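Glycoside hydrolase family protein (Novosphingobium sp. PP1Y, PDB 6Q2F) is an alpha-L-rhamnosidase, a glycoside hydrolase that probably cleaves terminal alpha-L-rhamnose from its glycosidic substrates. Local coordinates at residues Val209-Pro217 with Val407-Thr416; Asp527-Leu535 with Gln545-Tyr553. All coordinates share one frame; numbering follows the deposited sequence.

Contact 1 (Val209-Pro217 with Val407-Thr416)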
loop_
_atom_site.group_PDB
_atom_site.type_symbol
_atom_site.label_atom_id
_atom_site.label_comp_id
_atom_site.label_asym_id
_atom_site.label_seq_id
_atom_site.Cartn_x
_atom_site.Cartn_y
_atom_site.Cartn_z
ATOM N N VAL A 209 23.804 10.959 -22.571
ATOM C CA VAL A 209 24.212 11.002 -21.173
ATOM C C VAL A 209 25.682 11.372 -21.040
ATOM O O VAL A 209 26.051 12.230 -20.234
ATOM C CB VAL A 209 23.926 9.662 -20.465
ATOM C CG1 VAL A 209 24.620 9.625 -19.131
ATOM C CG2 VAL A 209 22.404 9.433 -20.330
ATOM N N GLY A 210 26.534 10.735 -21.824
ATOM C CA GLY A 210 27.942 11.063 -21.817
ATOM C C GLY A 210 28.755 9.952 -22.443
ATOM O O GLY A 210 28.235 8.907 -22.837
ATOM N N VAL A 211 30.059 10.209 -22.525
ATOM C CA VAL A 211 31.021 9.260 -23.060
ATOM C C VAL A 211 32.126 9.097 -22.037
ATOM O O VAL A 211 32.719 10.086 -21.592
ATOM C CB VAL A 211 31.588 9.727 -24.407
ATOM C CG1 VAL A 211 32.438 8.643 -25.041
ATOM C CG2 VAL A 211 30.448 10.096 -25.325
ATOM N N LEU A 212 32.393 7.861 -21.653
ATOM C CA LEU A 212 33.443 7.550 -20.705
ATOM C C LEU A 212 34.410 6.579 -21.358
ATOM O O LEU A 212 34.015 5.721 -22.150
ATOM C CB LEU A 212 32.888 6.940 -19.419
ATOM C CG LEU A 212 31.833 7.768 -18.697
ATOM C CD1 LEU A 212 31.224 6.935 -17.591
ATOM C CD2 LEU A 212 32.440 9.081 -18.158
ATOM N N ALA A 213 35.683 6.744 -21.038
ATOM C CA ALA A 213 36.709 5.811 -21.463
ATOM C C ALA A 213 37.517 5.413 -20.244
ATOM O O ALA A 213 37.710 6.206 -19.318
ATOM C CB ALA A 213 37.623 6.404 -22.538
ATOM N N PHE A 214 37.987 4.172 -20.248
ATOM C CA PHE A 214 38.758 3.663 -19.129
ATOM C C PHE A 214 39.578 2.484 -19.613
ATOM O O PHE A 214 39.144 1.760 -20.518
ATOM C CB PHE A 214 37.850 3.260 -17.962
ATOM C CG PHE A 214 36.686 2.392 -18.361
ATOM C CD1 PHE A 214 36.811 1.013 -18.376
ATOM C CD2 PHE A 214 35.471 2.953 -18.719
ATOM C CE1 PHE A 214 35.742 0.199 -18.737
ATOM C CE2 PHE A 214 34.397 2.146 -19.081
ATOM C CZ PHE A 214 34.539 0.764 -19.090
ATOM N N PRO A 215 40.769 2.284 -19.061
ATOM C CA PRO A 215 41.592 1.145 -19.469
ATOM C C PRO A 215 41.005 -0.155 -18.955
ATOM O O PRO A 215 40.331 -0.203 -17.923
ATOM C CB PRO A 215 42.953 1.431 -18.823
ATOM C CG PRO A 215 42.900 2.886 -18.413
ATOM C CD PRO A 215 41.465 3.159 -18.111
ATOM N N VAL A 216 41.278 -1.221 -19.692
ATOM C CA VAL A 216 40.696 -2.522 -19.395
ATOM C C VAL A 216 41.725 -3.548 -19.858
ATOM O O VAL A 216 42.480 -3.274 -20.804
ATOM C CB VAL A 216 39.322 -2.672 -20.078
ATOM C CG1 VAL A 216 38.316 -1.674 -19.538
ATOM C CG2 VAL A 216 39.432 -2.597 -21.593
ATOM N N PRO A 217 41.842 -4.700 -19.203
ATOM C CA PRO A 217 42.867 -5.667 -19.606
ATOM C C PRO A 217 42.440 -6.463 -20.829
ATOM O O PRO A 217 41.273 -6.840 -20.977
ATOM C CB PRO A 217 42.994 -6.570 -18.374
ATOM C CG PRO A 217 41.629 -6.537 -17.777
ATOM C CD PRO A 217 41.114 -5.139 -18.001
ATOM N N VAL A 407 37.885 -1.817 -12.756
ATOM C CA VAL A 407 38.480 -0.592 -13.272
ATOM C C VAL A 407 38.778 0.365 -12.127
ATOM O O VAL A 407 37.951 0.564 -11.223
ATOM C CB VAL A 407 37.531 0.056 -14.295
ATOM C CG1 VAL A 407 38.082 1.382 -14.772
ATOM C CG2 VAL A 407 37.266 -0.892 -15.474
ATOM N N ASP A 408 39.956 0.973 -12.165
ATOM C CA ASP A 408 40.283 2.021 -11.208
ATOM C C ASP A 408 39.429 3.244 -11.513
ATOM O O ASP A 408 39.471 3.748 -12.641
ATOM C CB ASP A 408 41.779 2.372 -11.273
ATOM C CG ASP A 408 42.217 3.289 -10.138
ATOM O OD1 ASP A 408 41.384 4.081 -9.642
ATOM O OD2 ASP A 408 43.394 3.217 -9.730
ATOM N N PRO A 409 38.639 3.740 -10.560
ATOM C CA PRO A 409 37.809 4.926 -10.842
ATOM C C PRO A 409 38.612 6.113 -11.346
ATOM O O PRO A 409 38.164 6.820 -12.257
ATOM C CB PRO A 409 37.147 5.236 -9.490
ATOM C CG PRO A 409 37.408 4.077 -8.620
ATOM C CD PRO A 409 38.518 3.265 -9.176
ATOM N N ASP A 410 39.794 6.353 -10.779
ATOM C CA ASP A 410 40.617 7.473 -11.226
ATOM C C ASP A 410 41.050 7.336 -12.679
ATOM O O ASP A 410 41.374 8.348 -13.313
ATOM C CB ASP A 410 41.842 7.612 -10.324
ATOM C CG ASP A 410 41.468 7.937 -8.895
ATOM O OD1 ASP A 410 40.506 8.714 -8.701
ATOM O OD2 ASP A 410 42.116 7.408 -7.967
ATOM N N SER A 411 41.047 6.115 -13.220
ATOM C CA SER A 411 41.401 5.902 -14.619
ATOM C C SER A 411 40.299 6.326 -15.578
ATOM O O SER A 411 40.571 6.483 -16.773
ATOM C CB SER A 411 41.708 4.428 -14.876
ATOM O OG SER A 411 42.555 3.896 -13.884
ATOM N N VAL A 412 39.060 6.476 -15.102
ATOM C CA VAL A 412 37.954 6.756 -16.012
ATOM C C VAL A 412 38.044 8.193 -16.503
ATOM O O VAL A 412 38.218 9.127 -15.712
ATOM C CB VAL A 412 36.603 6.493 -15.335
ATOM C CG1 VAL A 412 35.462 6.880 -16.284
ATOM C CG2 VAL A 412 36.495 5.029 -14.924
ATOM N N ILE A 413 37.914 8.373 -17.815
ATOM C CA ILE A 413 38.026 9.675 -18.458
ATOM C C ILE A 413 36.678 10.056 -19.047
ATOM O O ILE A 413 36.007 9.233 -19.678
ATOM C CB ILE A 413 39.111 9.676 -19.554
ATOM C CG1 ILE A 413 40.488 9.396 -18.953
ATOM C CG2 ILE A 413 39.139 11.005 -20.275
ATOM C CD1 ILE A 413 41.563 9.195 -20.009
ATOM N N ASP A 414 36.294 11.311 -18.853
ATOM C CA ASP A 414 35.052 11.846 -19.398
ATOM C C ASP A 414 35.342 12.451 -20.761
ATOM O O ASP A 414 35.873 13.555 -20.858
ATOM C CB ASP A 414 34.464 12.885 -18.454
ATOM C CG ASP A 414 33.076 13.318 -18.867
ATOM O OD1 ASP A 414 32.664 13.006 -20.009
ATOM O OD2 ASP A 414 32.392 13.968 -18.050
ATOM N N LEU A 415 34.951 11.745 -21.819
ATOM C CA LEU A 415 35.115 12.210 -23.188
ATOM C C LEU A 415 33.859 12.872 -23.751
ATOM O O LEU A 415 33.740 12.993 -24.973
ATOM C CB LEU A 415 35.510 11.045 -24.093
ATOM C CG LEU A 415 36.792 10.296 -23.760
ATOM C CD1 LEU A 415 37.008 9.149 -24.738
ATOM C CD2 LEU A 415 37.959 11.266 -23.805
ATOM N N THR A 416 32.924 13.300 -22.898
ATOM C CA THR A 416 31.659 13.844 -23.394
ATOM C C THR A 416 31.895 15.003 -24.359
ATOM O O THR A 416 31.280 15.067 -25.431
ATOM C CB THR A 416 30.784 14.274 -22.223
ATOM O OG1 THR A 416 30.567 13.150 -21.360
ATOM C CG2 THR A 416 29.431 14.765 -22.722
HETATM O O HOH W 1 27.927 13.766 -19.347
#

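Contact 2 (Asp527-Leu535 with Gln545-Tyr553)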
loop_
_atom_site.group_PDB
_atom_site.type_symbol
_atom_site.label_atom_id
_atom_site.label_comp_id
_atom_site.label_asym_id
_atom_site.label_seq_id
_atom_site.Cartn_x
_atom_site.Cartn_y
_atom_site.Cartn_z
ATOM N N ASP A 527 31.207 12.460 -6.933
ATOM C CA ASP A 527 30.961 12.428 -8.373
ATOM C C ASP A 527 30.644 11.004 -8.834
ATOM O O ASP A 527 31.464 10.096 -8.671
ATOM C CB ASP A 527 32.201 12.973 -9.084
ATOM C CG ASP A 527 31.979 13.220 -10.571
ATOM O OD1 ASP A 527 30.933 12.812 -11.124
ATOM O OD2 ASP A 527 32.880 13.826 -11.191
ATOM N N ALA A 528 29.465 10.800 -9.424
ATOM C CA ALA A 528 29.108 9.468 -9.910
ATOM C C ALA A 528 29.806 9.086 -11.214
ATOM O O ALA A 528 29.848 7.894 -11.539
ATOM C CB ALA A 528 27.593 9.352 -10.106
ATOM N N ARG A 529 30.387 10.042 -11.945
ATOM C CA ARG A 529 30.902 9.761 -13.288
ATOM C C ARG A 529 31.887 8.599 -13.352
ATOM O O ARG A 529 31.726 7.738 -14.233
ATOM C CB ARG A 529 31.515 11.034 -13.889
ATOM C CG ARG A 529 30.496 11.823 -14.701
ATOM C CD ARG A 529 30.651 13.338 -14.525
ATOM N NE ARG A 529 31.696 13.907 -15.363
ATOM C CZ ARG A 529 32.804 14.482 -14.898
ATOM N NH1 ARG A 529 33.011 14.569 -13.589
ATOM N NH2 ARG A 529 33.703 14.976 -15.747
ATOM N N PRO A 530 32.895 8.494 -12.481
ATOM C CA PRO A 530 33.822 7.358 -12.597
ATOM C C PRO A 530 33.160 6.020 -12.320
ATOM O O PRO A 530 33.707 4.976 -12.711
ATOM C CB PRO A 530 34.905 7.674 -11.554
ATOM C CG PRO A 530 34.791 9.140 -11.301
ATOM C CD PRO A 530 33.309 9.409 -11.406
ATOM N N TRP A 531 31.997 6.023 -11.670
ATOM C CA TRP A 531 31.312 4.803 -11.276
ATOM C C TRP A 531 30.216 4.381 -12.246
ATOM O O TRP A 531 29.783 3.222 -12.197
ATOM C CB TRP A 531 30.727 4.974 -9.872
ATOM C CG TRP A 531 31.797 5.285 -8.877
ATOM C CD1 TRP A 531 32.223 6.527 -8.491
ATOM C CD2 TRP A 531 32.599 4.340 -8.154
ATOM N NE1 TRP A 531 33.234 6.412 -7.565
ATOM C CE2 TRP A 531 33.487 5.083 -7.343
ATOM C CE3 TRP A 531 32.644 2.939 -8.105
ATOM C CZ2 TRP A 531 34.413 4.472 -6.495
ATOM C CZ3 TRP A 531 33.559 2.331 -7.260
ATOM C CH2 TRP A 531 34.438 3.099 -6.470
ATOM N N LEU A 532 29.789 5.269 -13.146
ATOM C CA LEU A 532 28.746 4.916 -14.109
ATOM C C LEU A 532 28.959 3.576 -14.806
ATOM O O LEU A 532 27.954 2.885 -15.048
ATOM C CB LEU A 532 28.598 6.029 -15.156
ATOM C CG LEU A 532 28.184 7.390 -14.594
ATOM C CD1 LEU A 532 28.010 8.399 -15.708
ATOM C CD2 LEU A 532 26.911 7.274 -13.773
ATOM N N PRO A 533 30.185 3.140 -15.150
ATOM C CA PRO A 533 30.308 1.843 -15.837
ATOM C C PRO A 533 29.725 0.683 -15.057
ATOM O O PRO A 533 29.319 -0.313 -15.668
ATOM C CB PRO A 533 31.823 1.697 -16.030
ATOM C CG PRO A 533 32.314 3.090 -16.100
ATOM C CD PRO A 533 31.490 3.828 -15.089
ATOM N N ALA A 534 29.656 0.789 -13.728
ATOM C CA ALA A 534 29.010 -0.245 -12.925
ATOM C C ALA A 534 27.544 -0.411 -13.289
ATOM O O ALA A 534 26.999 -1.516 -13.186
ATOM C CB ALA A 534 29.147 0.085 -11.438
ATOM N N LEU A 535 26.879 0.675 -13.679
ATOM C CA LEU A 535 25.479 0.594 -14.089
ATOM C C LEU A 535 25.298 -0.256 -15.337
ATOM O O LEU A 535 24.170 -0.679 -15.628
ATOM C CB LEU A 535 24.925 1.993 -14.361
ATOM C CG LEU A 535 24.847 2.942 -13.178
ATOM C CD1 LEU A 535 24.725 4.367 -13.665
ATOM C CD2 LEU A 535 23.641 2.559 -12.319
ATOM N N GLN A 545 32.803 -1.684 -3.402
ATOM C CA GLN A 545 32.703 -0.290 -3.821
ATOM C C GLN A 545 31.657 -0.105 -4.915
ATOM O O GLN A 545 30.894 0.867 -4.900
ATOM C CB GLN A 545 34.058 0.203 -4.309
ATOM C CG GLN A 545 35.085 0.449 -3.235
ATOM C CD GLN A 545 36.446 0.735 -3.866
ATOM O OE1 GLN A 545 36.922 -0.031 -4.700
ATOM N NE2 GLN A 545 37.048 1.861 -3.501
ATOM N N SER A 546 31.625 -1.008 -5.896
ATOM C CA SER A 546 30.610 -0.890 -6.937
ATOM C C SER A 546 29.230 -1.156 -6.366
ATOM O O SER A 546 28.266 -0.477 -6.727
ATOM C CB SER A 546 30.914 -1.834 -8.101
ATOM O OG SER A 546 31.824 -1.221 -9.005
ATOM N N ASP A 547 29.125 -2.107 -5.433
ATOM C CA ASP A 547 27.835 -2.367 -4.797
ATOM C C ASP A 547 27.377 -1.167 -3.976
ATOM O O ASP A 547 26.180 -0.850 -3.946
ATOM C CB ASP A 547 27.920 -3.613 -3.920
ATOM C CG ASP A 547 27.922 -4.892 -4.728
ATOM O OD1 ASP A 547 27.584 -4.835 -5.930
ATOM O OD2 ASP A 547 28.250 -5.954 -4.164
ATOM N N ARG A 548 28.313 -0.477 -3.311
ATOM C CA ARG A 548 27.924 0.712 -2.561
ATOM C C ARG A 548 27.597 1.866 -3.494
ATOM O O ARG A 548 26.659 2.627 -3.234
ATOM C CB ARG A 548 29.012 1.111 -1.571
ATOM C CG ARG A 548 29.106 0.148 -0.407
ATOM C CD ARG A 548 30.275 0.479 0.482
ATOM N NE ARG A 548 30.364 -0.509 1.547
ATOM C CZ ARG A 548 31.196 -0.433 2.577
ATOM N NH1 ARG A 548 32.036 0.595 2.704
ATOM N NH2 ARG A 548 31.175 -1.389 3.480
ATOM N N PHE A 549 28.329 2.000 -4.604
ATOM C CA PHE A 549 27.934 3.026 -5.557
ATOM C C PHE A 549 26.527 2.772 -6.070
ATOM O O PHE A 549 25.719 3.701 -6.172
ATOM C CB PHE A 549 28.879 3.106 -6.744
ATOM C CG PHE A 549 28.252 3.801 -7.916
ATOM C CD1 PHE A 549 27.993 5.159 -7.861
ATOM C CD2 PHE A 549 27.862 3.094 -9.039
ATOM C CE1 PHE A 549 27.395 5.815 -8.926
ATOM C CE2 PHE A 549 27.258 3.744 -10.103
ATOM C CZ PHE A 549 27.022 5.105 -10.044
ATOM N N LEU A 550 26.222 1.523 -6.419
ATOM C CA LEU A 550 24.896 1.229 -6.949
ATOM C C LEU A 550 23.826 1.494 -5.898
ATOM O O LEU A 550 22.782 2.084 -6.212
ATOM C CB LEU A 550 24.852 -0.210 -7.474
ATOM C CG LEU A 550 25.859 -0.392 -8.626
ATOM C CD1 LEU A 550 26.152 -1.859 -8.941
ATOM C CD2 LEU A 550 25.403 0.354 -9.881
ATOM N N TYR A 551 24.081 1.112 -4.639
ATOM C CA TYR A 551 23.208 1.514 -3.536
ATOM C C TYR A 551 22.987 3.024 -3.526
ATOM O O TYR A 551 21.850 3.500 -3.416
ATOM C CB TYR A 551 23.797 1.065 -2.191
ATOM C CG TYR A 551 23.071 1.648 -0.982
ATOM C CD1 TYR A 551 23.449 2.869 -0.441
ATOM C CD2 TYR A 551 21.993 0.986 -0.403
ATOM C CE1 TYR A 551 22.775 3.422 0.652
ATOM C CE2 TYR A 551 21.316 1.526 0.704
ATOM C CZ TYR A 551 21.708 2.746 1.210
ATOM O OH TYR A 551 21.056 3.304 2.304
ATOM N N ASP A 552 24.077 3.794 -3.619
ATOM C CA ASP A 552 23.980 5.253 -3.647
ATOM C C ASP A 552 23.180 5.731 -4.851
ATOM O O ASP A 552 22.453 6.731 -4.774
ATOM C CB ASP A 552 25.388 5.876 -3.675
ATOM C CG ASP A 552 26.097 5.777 -2.333
ATOM O OD1 ASP A 552 25.382 5.639 -1.311
ATOM O OD2 ASP A 552 27.353 5.840 -2.299
ATOM N N TYR A 553 23.324 5.044 -5.983
ATOM C CA TYR A 553 22.573 5.432 -7.169
ATOM C C TYR A 553 21.091 5.154 -6.974
ATOM O O TYR A 553 20.251 6.026 -7.220
ATOM C CB TYR A 553 23.127 4.704 -8.393
ATOM C CG TYR A 553 22.644 5.262 -9.706
ATOM C CD1 TYR A 553 23.337 6.289 -10.339
ATOM C CD2 TYR A 553 21.493 4.769 -10.309
ATOM C CE1 TYR A 553 22.903 6.799 -11.543
ATOM C CE2 TYR A 553 21.040 5.281 -11.512
ATOM C CZ TYR A 553 21.757 6.298 -12.128
ATOM O OH TYR A 553 21.328 6.818 -13.325
#

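Contact 1 (Val209-Pro217 with Val407-Thr416)
Ala-213 and Ile-413 show how a two-residue strand can be held at the edge of a sheet. They form an antiparallel hydrogen-bonded pair in which Ala-213 N donates to Ile-413 O over 2.9 Å and Ile-413 N returns a bond of 2.6 Å to Ala-213 O, nearly straight at the hydrogen (170°). Next to it, Leu-212 and Asp-414 make a non-hydrogen-bonded pair, and Leu-415 N donates to Val-211 O at 2.8 Å.

Beyond the regular pairing, side-chain oxygens take over. Thr-416 OG1 accepts from Val-211 N at 3.2 Å, and Asp-414 OD1 receives Thr-416 N in an Asx turn. Thr-416 OG1 also lies very close to Asp-414 OD1, too close for the detail of that bond to be trusted. With Asp-414 CG anti to the backbone N (chi1 -171°), OD1 faces this turn. Gly-210 CA passes close to Thr-416 OG1, where a CB would clash; the backbone angles at this position call for glycine in any case.

The apolar contacts divide between the two sides of the strand. Ala-213 CB meets Leu-415 CD1 on one. On the other, Phe-214 crosses Val-407 at about a right angle, its CD1 lying 3.5 Å from Val-407 CG2, and Phe-214 CB rests 3.8 Å from Val-412 CG2. A serine in place of Phe-214 would probably leave the Val-407 methyls without the ring they pack on, opening a gap there, while the CB contact to Val-412 could remain. Further along, Pro-215 CD presses tightly on Ser-411 CB at 3.5 Å.

On its far side strand 206-217 pairs with strand 436-447, where a classic beta bulge sets Val-209 and Gly-210 opposite the single residue Leu-443. The short strand 413-414 thus forms an outermost strand of a four-stranded antiparallel sheet.

Contact 2 (Asp527-Leu535 with Gln545-Tyr553)
Phe-549 CG stands anti to its own backbone N (chi1 161°), which swings the ring off helix 543-575 toward Trp-531, whereas Trp-531 CG lies anti to the carbonyl carbon and sends the indole back along the helix toward Gln-545, so that the indole and the phenyl run antiparallel alongside one another. What sits over the phenyl ring is the methylene of the tryptophan: Trp-531 CB is 3.3 Å from the centroid of the Phe-549 ring and only 8° off its normal, a CH-pi contact. The five-membered ring of Trp-531 is inclined 25° to the phenyl but displaced, so the rings scarcely overlap.

Around the rim of the same phenyl, Ala-528 CB approaches Phe-549 CE1 at 3.7 Å and Leu-535 CG approaches Phe-549 CE2 at 4.0 Å, both near the ring plane. The far end of the indole reaches the start of the segment, with Trp-531 CH2 3.6 Å from Gln-545 CB; the amide oxygen of Gln-545 is bound to Thr-542 N.

One turn beyond Phe-549, Tyr-553 presents a face to Leu-535. Leu-535 CD2 stands 3.8 Å from the centroid of the Tyr-553 ring, a second CH-pi contact, and the same methyl touches Leu-550 CD2 at 3.7 Å. Ala-534 CB fits between Ser-546, Phe-549 and Leu-550. No hydrogen bond joins the segments: Ser-546 OG and Tyr-553 OH are satisfied by Val-540 O and Asn-511 O.

The helically wound loop 527-535 thus lies between helix 543-575 and the antiparallel sheet, where Leu-532 and Pro-533 pack on Leu-212 of strand 206-217 and on strand 436-447, while Ala-528 also touches Phe-520 of helix 516-524.

How the contacts relate
From the N terminus, strand 206-217 comes first, and contact 1 closes a long excursion of 189 residues, rich in strands, when the chain returns with 407-416. Contact 2 opens only later and closes a short loop of nine intervening residues between 527-535 and the early turns of helix 543-575. The two loops are in series, neither nesting nor crossing. In space they adjoin, with centres about 13 Å apart. Asp-414 OD2 meets Arg-529 NE at 2.8 Å in a salt bridge, and Pro-530 packs against Pro-409 and Val-412. Together they tie the edge of the four-stranded antiparallel sheet, through the 527-535 loop, to helix 543-575.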